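Local coordinates for GCN5-related N-acetyltransferase (Sphaerobacter thermophilus, PDB 3TT2), which probably transfers acyl groups other than amino-acyl ones and carries two regions of the GNAT family in a single chain, at residues Ile153-Ile158 with His305-Tyr310; Val62-Pro67 with Gly101-Gln106; Arg176-Gly181 with Ser215-Pro220. All coordinates share one frame; numbering follows the deposited sequence.

How the interactions relate
Interaction 1 joins the two GNAT-type halves: strand 305-316, from the far end of the chain, pairs there with strand 148-159. Interaction 2 lies in the first half, its centre about 28 Å from that of interaction 1, and interaction 3 in the second, about 27 Å from interaction 1, centre to centre. Interactions 2 and 3 sit on opposite sides of the chain's centre, with about 42 Å between their centres and about 25 Å between nearest atoms. In sequence, interaction 3 falls wholly between the two strands of interaction 1, whereas interaction 2 precedes both. Interaction 2 reaches a likely cofactor site, where a sulfate sits at a helix start; interaction 1 carries another sulfate at Arg309.

Interaction 1 (Ile153-Ile158 with His305-Tyr310); sequences IWVMAI and HVKHRY. With SO4 (sulfate ion), chain G.
Arg309 lays its methylenes over one face of the Trp154 indole, CD 3.8 Å from the centroid of the six-membered ring in a CH-pi contact. The Arg309 chain runs extended to NE (CG opposite the backbone N, chi1 169°), and its guanidinium plane lies 25° from the ring plane. Val306 CG1 comes up to the indole edge, 3.7 Å from Trp154 CE3. Next to the close Arg309-Trp154 overlap, Ile153 and Tyr310 pair through two backbone bonds, Ile153 N to Tyr310 O and Tyr310 N to Ile153 O, both 2.7 Å. The strands are antiparallel, with a classic beta bulge where Lys307 and His308 both face Val155. Strand 305-316 slots between strands 125-132 and 148-159 of the first GNAT region, while 148-159 also bonds to strand 282-290 of the second, tying the halves together. At the other end His305, Val306 and Lys307 are exposed, though Met156 and Ala157 opposite them are buried. Ala157 N bonds His305 O at 2.9 Å, and His305 N bonds Ala157 O at 3.1 Å with an N-H...O angle of 142°. Lys307 extends away from Val155 to a salt bridge with Glu284. Arg309 N holds sulfate G by O3 at 3.2 Å.

Interaction 2 (Val62-Pro67 with Gly101-Gln106); sequences VLVVAP and GTWLVQ. With SO4 (sulfate ion), chain I.
Oxygen O3 of the bound sulfate (chain I) takes the backbone N-H of Thr102 at 2.7 Å, with an N-H...O angle of 156°, and Gly101 N lies 2.9 Å from the same oxygen. Gly99 N bonds the ion as well, while the hydroxyl OG1 of Thr102 is hydrogen-bonded to His145 NE2 and meets the sulfate only weakly. Backbone amides at the start of helix 100-115 thus face the anion, and the positive end of the helix dipole would probably favour it. A side chain at Gly101 would probably come close to the sulfate. The glycine-rich sequence leading into this helix matches the GNAT motif whose amides hold the pyrophosphate of acetyl-CoA, so the ion, probably from the crystallisation liquor, is consistent with a mimic of that group.

The next two residues, Trp103 and Leu104, put apolar side chains against the strand. Trp103 sends its indole across with CG opposite the backbone N (chi1 -165°), and Val62 CG2 meets the ring edge 4.0 Å from Trp103 CZ3. The other branch of Val62, CG1, lies 3.9 Å from Leu104 CD2, so this valine straddles two neighbouring helix residues. Val64 CG2 adds a looser touch, 4.3 Å from Trp103 CZ3 and about as far from Leu104 CD2. All four contacts are carbon to carbon, and they bury little surface.

Strand 62-65 and the helix segment run roughly antiparallel, at 156°, with axes 10.7 Å apart. Around them, Val62 and Val64 bond through their backbones to strand 71-80, on which Leu104 also rests at Ala73. Trp103 reaches Ala15 of strand 14-16, which flanks strand 61-65 on its other edge, while Thr102 and Val105 lean on Leu141 of helix 136-144.

Interaction 3 (Arg176-Gly181 with Ser215-Pro220); sequences RTFVPG and SERKDP
Phe178 turns the edge of its ring to Pro220, whose CB lies near the ring plane, 4.0 Å from Phe178 CD2; the two side chains cross at about a right angle. The ring gets there because Phe178 CG stands opposite the backbone N (chi1 176°), carrying it inward from the chain just past strand 173-177. From another direction Arg217 approaches with its aliphatic part, CD 4.0 Å from Phe178 CZ, its guanidinium plane turned 76° from the ring. That is not a stack: the arginine chain bends at chi3 (-78°), and its polar end goes elsewhere, NH2 to Leu210 O and NE to Thr213 OG1, back toward helix 206-213.

The two prolines also cross at about a right angle, with Pro180 CG 3.8 Å from Pro220 CG. Pro220 thus presents CB to the phenyl edge and CG to the Pro180 ring, both from the same side, while Thr177 brings its methyl CG2 3.3 Å from the carbonyl O of Pro220. Phe178 further pairs edge-to-face with Trp223, to which its backbone also bonds. A serine in place of this phenylalanine would probably leave Pro220 CB and the Arg217 methylenes facing a gap, and Trp223 without its ring partner.

The contact lays the loop between helix 206-213 and strand 223-228 against the chain leaving strand 173-177, in the second GNAT-like half. Across it the touches are carbon on carbon or carbon on carbonyl oxygen, which implies adhesion by shape and by burial of the phenyl ring, with the directional bonds of Arg217 left to its own side.

Interaction 1 (Ile153-Ile158 with His305-Tyr310)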
loop_
_atom_site.group_PDB
_atom_site.type_symbol
_atom_site.label_atom_id
_atom_site.label_comp_id
_atom_site.label_asym_id
_atom_site.label_seq_id
_atom_site.Cartn_x
_atom_site.Cartn_y
_atom_site.Cartn_z
ATOM N N ILE A 153 0.200 -8.409 -5.863
ATOM C CA ILE A 153 -0.528 -7.642 -4.869
ATOM C C ILE A 153 -1.914 -7.347 -5.423
ATOM O O ILE A 153 -2.056 -6.765 -6.511
ATOM C CB ILE A 153 0.152 -6.310 -4.509
ATOM C CG1 ILE A 153 1.345 -6.528 -3.587
ATOM C CG2 ILE A 153 -0.809 -5.436 -3.750
ATOM C CD1 ILE A 153 2.587 -7.003 -4.267
ATOM N N TRP A 154 -2.940 -7.756 -4.686
ATOM C CA TRP A 154 -4.292 -7.533 -5.142
ATOM C C TRP A 154 -4.965 -6.439 -4.337
ATOM O O TRP A 154 -4.979 -6.478 -3.101
ATOM C CB TRP A 154 -5.100 -8.806 -5.016
ATOM C CG TRP A 154 -4.559 -9.966 -5.763
ATOM C CD1 TRP A 154 -3.624 -10.845 -5.331
ATOM C CD2 TRP A 154 -4.944 -10.397 -7.072
ATOM N NE1 TRP A 154 -3.396 -11.803 -6.282
ATOM C CE2 TRP A 154 -4.192 -11.555 -7.364
ATOM C CE3 TRP A 154 -5.847 -9.918 -8.026
ATOM C CZ2 TRP A 154 -4.310 -12.239 -8.566
ATOM C CZ3 TRP A 154 -5.964 -10.601 -9.221
ATOM C CH2 TRP A 154 -5.200 -11.751 -9.481
ATOM N N VAL A 155 -5.530 -5.467 -5.042
ATOM C CA VAL A 155 -6.372 -4.471 -4.401
ATOM C C VAL A 155 -7.842 -4.874 -4.504
ATOM O O VAL A 155 -8.415 -4.883 -5.595
ATOM C CB VAL A 155 -6.190 -3.105 -5.040
ATOM C CG1 VAL A 155 -6.861 -2.066 -4.198
ATOM C CG2 VAL A 155 -4.700 -2.798 -5.173
HETATM N N MSE A 156 -8.447 -5.195 -3.361
HETATM C CA MSE A 156 -9.847 -5.607 -3.303
HETATM C C MSE A 156 -10.685 -4.378 -3.021
HETATM O O MSE A 156 -10.234 -3.452 -2.359
HETATM C CB MSE A 156 -10.067 -6.672 -2.227
HETATM C CG MSE A 156 -9.145 -7.861 -2.362
HETATM SE SE MSE A 156 -9.198 -8.853 -4.080
HETATM C CE MSE A 156 -11.001 -9.630 -4.002
ATOM N N ALA A 157 -11.881 -4.332 -3.575
ATOM C CA ALA A 157 -12.749 -3.190 -3.334
ATOM C C ALA A 157 -14.160 -3.676 -3.057
ATOM O O ALA A 157 -14.528 -4.792 -3.439
ATOM C CB ALA A 157 -12.724 -2.301 -4.506
ATOM N N ILE A 158 -14.930 -2.871 -2.336
ATOM C CA ILE A 158 -16.352 -3.177 -2.157
ATOM C C ILE A 158 -17.189 -1.905 -2.027
ATOM O O ILE A 158 -16.808 -0.976 -1.319
ATOM C CB ILE A 158 -16.610 -4.116 -0.946
ATOM C CG1 ILE A 158 -18.061 -4.597 -0.963
ATOM C CG2 ILE A 158 -16.243 -3.435 0.369
ATOM C CD1 ILE A 158 -18.474 -5.448 0.215
ATOM N N HIS A 305 -14.350 -7.689 -4.443
ATOM C CA HIS A 305 -14.068 -7.994 -5.837
ATOM C C HIS A 305 -12.732 -7.351 -6.210
ATOM O O HIS A 305 -12.194 -6.533 -5.459
ATOM C CB HIS A 305 -15.183 -7.499 -6.740
ATOM C CG HIS A 305 -15.197 -6.015 -6.911
ATOM N ND1 HIS A 305 -15.825 -5.170 -6.020
ATOM C CD2 HIS A 305 -14.642 -5.223 -7.859
ATOM C CE1 HIS A 305 -15.659 -3.921 -6.416
ATOM N NE2 HIS A 305 -14.943 -3.928 -7.526
ATOM N N VAL A 306 -12.167 -7.751 -7.338
ATOM C CA VAL A 306 -10.843 -7.273 -7.700
ATOM C C VAL A 306 -10.898 -5.886 -8.369
ATOM O O VAL A 306 -11.493 -5.711 -9.424
ATOM C CB VAL A 306 -10.131 -8.305 -8.615
ATOM C CG1 VAL A 306 -8.760 -7.838 -9.026
ATOM C CG2 VAL A 306 -10.004 -9.628 -7.911
ATOM N N LYS A 307 -10.244 -4.909 -7.754
ATOM C CA LYS A 307 -10.091 -3.596 -8.361
ATOM C C LYS A 307 -8.948 -3.680 -9.363
ATOM O O LYS A 307 -9.173 -3.680 -10.574
ATOM C CB LYS A 307 -9.813 -2.517 -7.308
ATOM C CG LYS A 307 -9.817 -1.141 -7.871
ATOM C CD LYS A 307 -9.748 -0.098 -6.787
ATOM C CE LYS A 307 -9.948 1.300 -7.362
ATOM N NZ LYS A 307 -9.299 2.348 -6.497
ATOM N N HIS A 308 -7.718 -3.774 -8.874
ATOM C CA HIS A 308 -6.580 -4.008 -9.766
ATOM C C HIS A 308 -5.534 -4.928 -9.134
ATOM O O HIS A 308 -5.574 -5.216 -7.942
ATOM C CB HIS A 308 -5.966 -2.723 -10.355
ATOM C CG HIS A 308 -6.065 -1.519 -9.472
ATOM N ND1 HIS A 308 -6.764 -0.390 -9.851
ATOM C CD2 HIS A 308 -5.515 -1.238 -8.271
ATOM C CE1 HIS A 308 -6.677 0.515 -8.894
ATOM N NE2 HIS A 308 -5.908 0.038 -7.932
ATOM N N ARG A 309 -4.634 -5.426 -9.971
ATOM C CA ARG A 309 -3.604 -6.368 -9.580
ATOM C C ARG A 309 -2.247 -5.768 -9.903
ATOM O O ARG A 309 -2.004 -5.326 -11.027
ATOM C CB ARG A 309 -3.771 -7.650 -10.390
ATOM C CG ARG A 309 -2.606 -8.638 -10.281
ATOM C CD ARG A 309 -2.878 -9.818 -11.173
ATOM N NE ARG A 309 -1.712 -10.640 -11.458
ATOM C CZ ARG A 309 -1.366 -11.008 -12.685
ATOM N NH1 ARG A 309 -2.093 -10.599 -13.721
ATOM N NH2 ARG A 309 -0.296 -11.775 -12.878
ATOM N N TYR A 310 -1.354 -5.748 -8.929
ATOM C CA TYR A 310 -0.012 -5.284 -9.211
ATOM C C TYR A 310 0.952 -6.453 -9.095
ATOM O O TYR A 310 0.717 -7.388 -8.328
ATOM C CB TYR A 310 0.411 -4.171 -8.250
ATOM C CG TYR A 310 -0.351 -2.877 -8.368
ATOM C CD1 TYR A 310 0.168 -1.796 -9.072
ATOM C CD2 TYR A 310 -1.571 -2.719 -7.753
ATOM C CE1 TYR A 310 -0.523 -0.595 -9.162
ATOM C CE2 TYR A 310 -2.270 -1.536 -7.846
ATOM C CZ TYR A 310 -1.745 -0.478 -8.548
ATOM O OH TYR A 310 -2.459 0.699 -8.619
HETATM S S SO4 G . -5.475 -5.749 -13.811
HETATM O O1 SO4 G . -5.599 -7.071 -13.191
HETATM O O2 SO4 G . -6.750 -5.033 -13.713
HETATM O O3 SO4 G . -4.438 -4.979 -13.131
HETATM O O4 SO4 G . -5.101 -5.909 -15.215
#

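Interaction 2 (Val62-Pro67 with Gly101-Gln106)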
loop_
_atom_site.group_PDB
_atom_site.type_symbol
_atom_site.label_atom_id
_atom_site.label_comp_id
_atom_site.label_asym_id
_atom_site.label_seq_id
_atom_site.Cartn_x
_atom_site.Cartn_y
_atom_site.Cartn_z
ATOM N N VAL A 62 10.899 13.427 -7.736
ATOM C CA VAL A 62 11.445 14.111 -8.906
ATOM C C VAL A 62 10.349 14.416 -9.922
ATOM O O VAL A 62 9.395 13.654 -10.057
ATOM C CB VAL A 62 12.588 13.298 -9.569
ATOM C CG1 VAL A 62 12.043 12.081 -10.282
ATOM C CG2 VAL A 62 13.383 14.161 -10.545
ATOM N N LEU A 63 10.479 15.543 -10.620
ATOM C CA LEU A 63 9.538 15.921 -11.676
ATOM C C LEU A 63 10.274 16.243 -12.974
ATOM O O LEU A 63 11.124 17.127 -13.001
ATOM C CB LEU A 63 8.717 17.127 -11.237
ATOM C CG LEU A 63 7.876 17.821 -12.303
ATOM C CD1 LEU A 63 6.894 16.831 -12.857
ATOM C CD2 LEU A 63 7.153 19.011 -11.701
ATOM N N VAL A 64 9.962 15.522 -14.047
ATOM C CA VAL A 64 10.538 15.848 -15.347
ATOM C C VAL A 64 9.595 16.818 -16.044
ATOM O O VAL A 64 8.462 16.476 -16.363
ATOM C CB VAL A 64 10.766 14.592 -16.234
ATOM C CG1 VAL A 64 11.294 14.986 -17.599
ATOM C CG2 VAL A 64 11.738 13.643 -15.581
ATOM N N VAL A 65 10.058 18.038 -16.264
ATOM C CA VAL A 65 9.204 19.029 -16.890
ATOM C C VAL A 65 9.451 19.032 -18.383
ATOM O O VAL A 65 10.598 19.055 -18.839
ATOM C CB VAL A 65 9.389 20.427 -16.281
ATOM C CG1 VAL A 65 8.664 21.486 -17.124
ATOM C CG2 VAL A 65 8.868 20.433 -14.863
ATOM N N ALA A 66 8.367 18.965 -19.144
ATOM C CA ALA A 66 8.465 18.979 -20.590
ATOM C C ALA A 66 8.653 20.419 -21.083
ATOM O O ALA A 66 8.327 21.372 -20.365
ATOM C CB ALA A 66 7.223 18.334 -21.205
ATOM N N PRO A 67 9.202 20.576 -22.298
ATOM C CA PRO A 67 9.407 21.864 -22.970
ATOM C C PRO A 67 8.169 22.769 -22.957
ATOM O O PRO A 67 8.318 23.989 -22.902
ATOM C CB PRO A 67 9.713 21.455 -24.411
ATOM C CG PRO A 67 10.091 20.003 -24.365
ATOM C CD PRO A 67 9.963 19.505 -22.960
ATOM N N GLY A 101 11.167 6.740 -18.976
ATOM C CA GLY A 101 10.884 5.716 -17.979
ATOM C C GLY A 101 12.162 5.069 -17.462
ATOM O O GLY A 101 12.254 4.716 -16.287
ATOM N N THR A 102 13.153 4.919 -18.344
ATOM C CA THR A 102 14.474 4.414 -17.956
ATOM C C THR A 102 15.158 5.393 -17.004
ATOM O O THR A 102 15.786 4.998 -16.021
ATOM C CB THR A 102 15.396 4.187 -19.185
ATOM O OG1 THR A 102 14.950 3.045 -19.931
ATOM C CG2 THR A 102 16.833 3.964 -18.745
ATOM N N TRP A 103 15.014 6.677 -17.299
ATOM C CA TRP A 103 15.621 7.704 -16.486
ATOM C C TRP A 103 15.116 7.652 -15.042
ATOM O O TRP A 103 15.918 7.608 -14.109
ATOM C CB TRP A 103 15.355 9.066 -17.103
ATOM C CG TRP A 103 16.218 10.125 -16.555
ATOM C CD1 TRP A 103 17.416 10.544 -17.056
ATOM C CD2 TRP A 103 15.968 10.912 -15.386
ATOM N NE1 TRP A 103 17.929 11.549 -16.270
ATOM C CE2 TRP A 103 17.055 11.795 -15.239
ATOM C CE3 TRP A 103 14.928 10.963 -14.456
ATOM C CZ2 TRP A 103 17.129 12.722 -14.198
ATOM C CZ3 TRP A 103 14.999 11.881 -13.430
ATOM C CH2 TRP A 103 16.094 12.750 -13.307
ATOM N N LEU A 104 13.798 7.643 -14.859
ATOM C CA LEU A 104 13.206 7.531 -13.520
ATOM C C LEU A 104 13.726 6.319 -12.768
ATOM O O LEU A 104 13.989 6.379 -11.565
ATOM C CB LEU A 104 11.688 7.397 -13.599
ATOM C CG LEU A 104 10.899 8.577 -14.140
ATOM C CD1 LEU A 104 9.421 8.299 -13.988
ATOM C CD2 LEU A 104 11.300 9.834 -13.397
ATOM N N VAL A 105 13.850 5.210 -13.485
ATOM C CA VAL A 105 14.292 3.978 -12.874
ATOM C C VAL A 105 15.661 4.165 -12.245
ATOM O O VAL A 105 15.837 3.890 -11.057
ATOM C CB VAL A 105 14.314 2.838 -13.886
ATOM C CG1 VAL A 105 15.072 1.644 -13.325
ATOM C CG2 VAL A 105 12.897 2.455 -14.253
ATOM N N GLN A 106 16.618 4.662 -13.028
ATOM C CA GLN A 106 17.975 4.863 -12.525
ATOM C C GLN A 106 18.011 5.937 -11.435
ATOM O O GLN A 106 18.757 5.809 -10.479
ATOM C CB GLN A 106 18.967 5.148 -13.665
ATOM C CG GLN A 106 20.401 5.457 -13.195
ATOM C CD GLN A 106 21.422 4.336 -13.463
ATOM O OE1 GLN A 106 21.080 3.152 -13.490
ATOM N NE2 GLN A 106 22.685 4.723 -13.662
HETATM S S SO4 I . 11.662 4.303 -22.073
HETATM O O1 SO4 I . 12.395 3.051 -22.319
HETATM O O2 SO4 I . 10.239 4.064 -21.788
HETATM O O3 SO4 I . 12.271 4.997 -20.945
HETATM O O4 SO4 I . 11.737 5.187 -23.232
#

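Interaction 3 (Arg176-Gly181 with Ser215-Pro220)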
loop_
_atom_site.group_PDB
_atom_site.type_symbol
_atom_site.label_atom_id
_atom_site.label_comp_id
_atom_site.label_asym_id
_atom_site.label_seq_id
_atom_site.Cartn_x
_atom_site.Cartn_y
_atom_site.Cartn_z
ATOM N N ARG A 176 -15.416 -7.371 19.348
ATOM C CA ARG A 176 -15.175 -6.364 20.368
ATOM C C ARG A 176 -14.598 -5.164 19.696
ATOM O O ARG A 176 -13.585 -5.254 19.028
ATOM C CB ARG A 176 -14.188 -6.857 21.421
ATOM C CG ARG A 176 -13.795 -5.803 22.455
ATOM C CD ARG A 176 -12.730 -6.336 23.382
ATOM N NE ARG A 176 -12.217 -5.351 24.332
ATOM C CZ ARG A 176 -12.599 -5.263 25.612
ATOM N NH1 ARG A 176 -13.534 -6.077 26.102
ATOM N NH2 ARG A 176 -12.049 -4.353 26.410
ATOM N N THR A 177 -15.259 -4.033 19.863
ATOM C CA THR A 177 -14.761 -2.782 19.346
ATOM C C THR A 177 -13.578 -2.387 20.213
ATOM O O THR A 177 -13.643 -2.488 21.445
ATOM C CB THR A 177 -15.867 -1.715 19.422
ATOM O OG1 THR A 177 -16.967 -2.116 18.593
ATOM C CG2 THR A 177 -15.339 -0.366 18.986
ATOM N N PHE A 178 -12.501 -1.955 19.568
ATOM C CA PHE A 178 -11.309 -1.511 20.263
ATOM C C PHE A 178 -11.643 -0.420 21.278
ATOM O O PHE A 178 -12.279 0.576 20.939
ATOM C CB PHE A 178 -10.335 -0.953 19.245
ATOM C CG PHE A 178 -9.093 -0.364 19.844
ATOM C CD1 PHE A 178 -8.026 -1.178 20.208
ATOM C CD2 PHE A 178 -8.972 1.003 20.017
ATOM C CE1 PHE A 178 -6.858 -0.636 20.745
ATOM C CE2 PHE A 178 -7.813 1.552 20.556
ATOM C CZ PHE A 178 -6.755 0.731 20.918
ATOM N N VAL A 179 -11.201 -0.597 22.516
ATOM C CA VAL A 179 -11.451 0.397 23.551
ATOM C C VAL A 179 -10.172 1.120 23.962
ATOM O O VAL A 179 -9.364 0.574 24.696
ATOM C CB VAL A 179 -12.007 -0.295 24.809
ATOM C CG1 VAL A 179 -12.132 0.690 25.973
ATOM C CG2 VAL A 179 -13.326 -0.972 24.490
ATOM N N PRO A 180 -10.012 2.373 23.542
ATOM C CA PRO A 180 -8.791 3.130 23.863
ATOM C C PRO A 180 -8.555 3.198 25.361
ATOM O O PRO A 180 -9.521 3.254 26.121
ATOM C CB PRO A 180 -9.096 4.525 23.337
ATOM C CG PRO A 180 -10.142 4.306 22.237
ATOM C CD PRO A 180 -10.955 3.127 22.696
ATOM N N GLY A 181 -7.292 3.169 25.777
ATOM C CA GLY A 181 -6.956 3.259 27.187
ATOM C C GLY A 181 -6.997 1.908 27.850
ATOM O O GLY A 181 -6.652 1.755 29.017
ATOM N N SER A 215 -3.605 8.552 14.844
ATOM C CA SER A 215 -4.754 9.095 14.143
ATOM C C SER A 215 -5.923 8.119 14.189
ATOM O O SER A 215 -7.009 8.476 14.639
ATOM C CB SER A 215 -4.393 9.393 12.695
ATOM O OG SER A 215 -4.150 8.182 12.002
ATOM N N GLU A 216 -5.694 6.886 13.736
ATOM C CA GLU A 216 -6.769 5.898 13.560
ATOM C C GLU A 216 -7.441 5.418 14.852
ATOM O O GLU A 216 -8.559 4.899 14.811
ATOM C CB GLU A 216 -6.263 4.679 12.791
ATOM C CG GLU A 216 -5.287 4.985 11.680
ATOM C CD GLU A 216 -4.534 3.745 11.247
ATOM O OE1 GLU A 216 -3.347 3.882 10.885
ATOM O OE2 GLU A 216 -5.126 2.636 11.281
ATOM N N ARG A 217 -6.754 5.571 15.985
ATOM C CA ARG A 217 -7.295 5.159 17.282
ATOM C C ARG A 217 -8.224 6.201 17.911
ATOM O O ARG A 217 -8.836 5.948 18.952
ATOM C CB ARG A 217 -6.173 4.800 18.246
ATOM C CG ARG A 217 -5.422 3.569 17.825
ATOM C CD ARG A 217 -4.372 3.177 18.827
ATOM N NE ARG A 217 -3.175 4.005 18.731
ATOM C CZ ARG A 217 -2.772 4.829 19.692
ATOM N NH1 ARG A 217 -3.485 4.931 20.804
ATOM N NH2 ARG A 217 -1.659 5.540 19.556
ATOM N N LYS A 218 -8.315 7.364 17.266
ATOM C CA LYS A 218 -9.283 8.395 17.623
ATOM C C LYS A 218 -10.625 8.082 16.942
ATOM O O LYS A 218 -11.578 8.848 17.057
ATOM C CB LYS A 218 -8.776 9.780 17.212
ATOM C CG LYS A 218 -7.505 10.219 17.941
ATOM C CD LYS A 218 -7.102 11.676 17.613
ATOM C CE LYS A 218 -6.897 11.899 16.114
ATOM N NZ LYS A 218 -6.394 13.270 15.760
ATOM N N ASP A 219 -10.666 6.962 16.212
ATOM C CA ASP A 219 -11.856 6.469 15.511
ATOM C C ASP A 219 -11.959 4.952 15.698
ATOM O O ASP A 219 -11.866 4.198 14.733
ATOM C CB ASP A 219 -11.701 6.765 14.034
ATOM C CG ASP A 219 -12.993 6.640 13.266
ATOM O OD1 ASP A 219 -13.989 6.107 13.810
ATOM O OD2 ASP A 219 -13.006 7.089 12.099
ATOM N N PRO A 220 -12.146 4.507 16.945
ATOM C CA PRO A 220 -12.096 3.097 17.343
ATOM C C PRO A 220 -13.267 2.276 16.812
ATOM O O PRO A 220 -13.202 1.047 16.837
ATOM C CB PRO A 220 -12.168 3.157 18.867
ATOM C CG PRO A 220 -12.422 4.604 19.222
ATOM C CD PRO A 220 -12.741 5.345 17.995
#